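Local structure of uncharacterized protein (5D66) at residues Thr104-Ala109 with Arg119-Ala124. The protein is of unknown function but folds as an ankyrin repeat domain, a scaffold that in many relatives binds other proteins. Sequence-based numbering, arbitrary orientation.
Sequences TALIPA and RTLIAA
Leu-106 of helix 106-111 faces Leu-121 of helix 115-124, the two helices running roughly antiparallel with these CA atoms 6.1 Å apart. Leu-121 spans the gap: its CG lies anti to the carbonyl carbon (chi1 -68°), and the branch ending in CD1 reaches the opposite backbone, 3.7 Å from Leu-106 CA and 3.6 Å from Ala-105 O. Small residues make room for that methyl. Ala-105 CB meets Leu-121 CD1 at 4.0 Å and Ala-109 CB, one helical turn on, meets it at 4.2 Å; both alanines end at CB, and the methyl rests against the two. Leu-106 runs the other way past Leu-121, its CG anti to the backbone N (chi1 177°), bringing CD1 to 4.1 Å from Leu-121 CB and more loosely against CG1 of Ile-122. The apolar side chain of Ile-122 bridges Leu-106 and Leu-158 and Leu-159 of helix 150-162, while the buried Leu-121 also touches Tyr-73 of helix 72-79 and Leu-85 of helix 82-90. Thr-104, with a hydroxyl suited to capping, accepts a weak bond from Leu-106 N through OG1. Such apolar packing between antiparallel helices, beginning at a Thr-Ala-Leu sequence, is characteristic of the ankyrin repeat's helix-turn-helix.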
ATOM      1  N   THR A 104       5.701   3.738  -3.097  1.00  5.38           N
ATOM      2  CA  THR A 104       5.558   2.912  -1.939  1.00  4.96           C
ATOM      3  C   THR A 104       4.097   2.519  -1.718  1.00  5.00           C
ATOM      4  O   THR A 104       3.215   3.030  -2.392  1.00  6.15           O
ATOM      5  CB  THR A 104       6.019   3.691  -0.710  1.00  5.42           C
ATOM      6  OG1 THR A 104       5.101   4.782  -0.569  1.00  5.82           O
ATOM      7  CG2 THR A 104       7.428   4.180  -0.765  1.00  6.14           C
ATOM      8  N   ALA A 105       3.844   1.651  -0.745  1.00  5.48           N
ATOM      9  CA  ALA A 105       2.463   1.308  -0.392  1.00  5.56           C
ATOM     10  C   ALA A 105       1.684   2.519   0.137  1.00  5.28           C
ATOM     11  O   ALA A 105       0.464   2.556   0.089  1.00  6.42           O
ATOM     12  CB  ALA A 105       2.437   0.157   0.614  1.00  6.39           C
ATOM     13  N   LEU A 106       2.408   3.473   0.728  1.00  4.77           N
ATOM     14  CA  LEU A 106       1.784   4.642   1.305  1.00  5.01           C
ATOM     15  C   LEU A 106       1.136   5.543   0.301  1.00  4.78           C
ATOM     16  O   LEU A 106       0.108   6.172   0.596  1.00  5.57           O
ATOM     17  CB  LEU A 106       2.818   5.422   2.130  1.00  4.85           C
ATOM     18  CG  LEU A 106       2.425   6.691   2.761  1.00  5.28           C
ATOM     19  CD1 LEU A 106       1.218   6.465   3.753  1.00  5.84           C
ATOM     20  CD2 LEU A 106       3.555   7.328   3.499  1.00  6.81           C
ATOM     21  N   ILE A 107       1.727   5.699  -0.862  1.00  4.65           N
ATOM     22  CA  ILE A 107       1.234   6.672  -1.854  1.00  4.58           C
ATOM     23  C   ILE A 107      -0.197   6.300  -2.314  1.00  5.11           C
ATOM     24  O   ILE A 107      -1.098   7.163  -2.230  1.00  5.30           O
ATOM     25  CB  ILE A 107       2.220   6.911  -2.991  1.00  4.83           C
ATOM     26  CG1 ILE A 107       3.516   7.516  -2.422  1.00  5.32           C
ATOM     27  CG2 ILE A 107       1.570   7.878  -3.993  1.00  5.82           C
ATOM     28  CD1 ILE A 107       4.572   7.757  -3.429  1.00  5.73           C
ATOM     29  N   PRO A 108      -0.474   5.059  -2.749  1.00  4.92           N
ATOM     30  CA  PRO A 108      -1.862   4.728  -3.117  1.00  5.27           C
ATOM     31  C   PRO A 108      -2.801   4.753  -1.944  1.00  4.99           C
ATOM     32  O   PRO A 108      -3.991   5.084  -2.091  1.00  5.83           O
ATOM     33  CB  PRO A 108      -1.744   3.365  -3.785  1.00  6.08           C
ATOM     34  CG  PRO A 108      -0.467   2.785  -3.238  1.00  6.94           C
ATOM     35  CD  PRO A 108       0.440   3.982  -3.172  1.00  5.70           C
ATOM     36  N   ALA A 109      -2.346   4.416  -0.733  1.00  5.22           N
ATOM     37  CA  ALA A 109      -3.205   4.486   0.440  1.00  6.11           C
ATOM     38  C   ALA A 109      -3.665   5.929   0.644  1.00  5.71           C
ATOM     39  O   ALA A 109      -4.852   6.197   0.917  1.00  6.07           O
ATOM     40  CB  ALA A 109      -2.477   3.967   1.638  1.00  6.18           C
ATOM     41  N   ARG A 119      -2.113   5.820   8.413  0.80  4.96           N
ATOM     42  CA  ARG A 119      -1.605   5.886   9.788  0.80  5.36           C
ATOM     43  C   ARG A 119      -0.627   4.715  10.052  0.80  4.99           C
ATOM     44  O   ARG A 119       0.447   4.903  10.613  0.80  5.61           O
ATOM     45  CB  ARG A 119      -2.776   5.901  10.784  0.80  5.79           C
ATOM     46  CG  ARG A 119      -2.378   6.263  12.172  0.80  7.19           C
ATOM     47  CD  ARG A 119      -3.525   6.049  13.207  0.80  8.19           C
ATOM     48  NE  ARG A 119      -4.897   6.446  12.810  0.80  9.68           N
ATOM     49  CZ  ARG A 119      -5.340   7.709  12.722  0.80 11.04           C
ATOM     50  NH1 ARG A 119      -4.598   8.724  13.112  0.80 11.07           N
ATOM     51  NH2 ARG A 119      -6.571   7.936  12.294  0.80 12.21           N
ATOM     52  N   THR A 120      -1.044   3.537   9.687  1.00  4.98           N
ATOM     53  CA  THR A 120      -0.295   2.309   9.885  1.00  5.43           C
ATOM     54  C   THR A 120       1.035   2.340   9.168  1.00  4.83           C
ATOM     55  O   THR A 120       2.074   1.936   9.737  1.00  5.96           O
ATOM     56  CB  THR A 120      -1.147   1.123   9.464  1.00  6.46           C
ATOM     57  OG1 THR A 120      -2.322   1.024  10.328  1.00  7.91           O
ATOM     58  CG2 THR A 120      -0.409  -0.214   9.535  1.00  7.82           C
ATOM     59  N   LEU A 121       1.035   2.746   7.915  1.00  4.58           N
ATOM     60  CA  LEU A 121       2.249   2.809   7.122  1.00  4.77           C
ATOM     61  C   LEU A 121       3.220   3.866   7.593  1.00  4.37           C
ATOM     62  O   LEU A 121       4.418   3.653   7.571  1.00  5.30           O
ATOM     63  CB  LEU A 121       1.905   2.928   5.645  1.00  4.76           C
ATOM     64  CG  LEU A 121       1.242   1.663   5.039  1.00  5.31           C
ATOM     65  CD1 LEU A 121       0.710   2.023   3.650  1.00  5.98           C
ATOM     66  CD2 LEU A 121       2.162   0.522   4.915  1.00  6.15           C
ATOM     67  N   ILE A 122       2.697   5.042   8.000  1.00  4.67           N
ATOM     68  CA  ILE A 122       3.539   6.039   8.619  1.00  5.30           C
ATOM     69  C   ILE A 122       4.239   5.460   9.854  1.00  5.30           C
ATOM     70  O   ILE A 122       5.454   5.607  10.026  1.00  5.61           O
ATOM     71  CB  ILE A 122       2.747   7.306   8.976  1.00  5.96           C
ATOM     72  CG1 ILE A 122       2.363   8.079   7.703  1.00  6.22           C
ATOM     73  CG2 ILE A 122       3.545   8.184   9.905  1.00  7.05           C
ATOM     74  CD1 ILE A 122       1.350   9.181   7.979  1.00  6.75           C
ATOM     75  N   ALA A 123       3.455   4.828  10.715  1.00  5.43           N
ATOM     76  CA  ALA A 123       3.981   4.261  11.959  1.00  6.13           C
ATOM     77  C   ALA A 123       5.043   3.200  11.693  1.00  5.83           C
ATOM     78  O   ALA A 123       5.997   3.079  12.477  1.00  7.14           O
ATOM     79  CB  ALA A 123       2.875   3.668  12.816  1.00  7.01           C
ATOM     80  N   ALA A 124       4.867   2.418  10.617  1.00  5.67           N
ATOM     81  CA  ALA A 124       5.821   1.395  10.274  1.00  5.91           C
ATOM     82  C   ALA A 124       7.170   1.907   9.768  1.00  4.93           C
ATOM     83  O   ALA A 124       8.155   1.195   9.817  1.00  6.12           O
ATOM     84  CB  ALA A 124       5.234   0.451   9.213  1.00  6.53           C
TER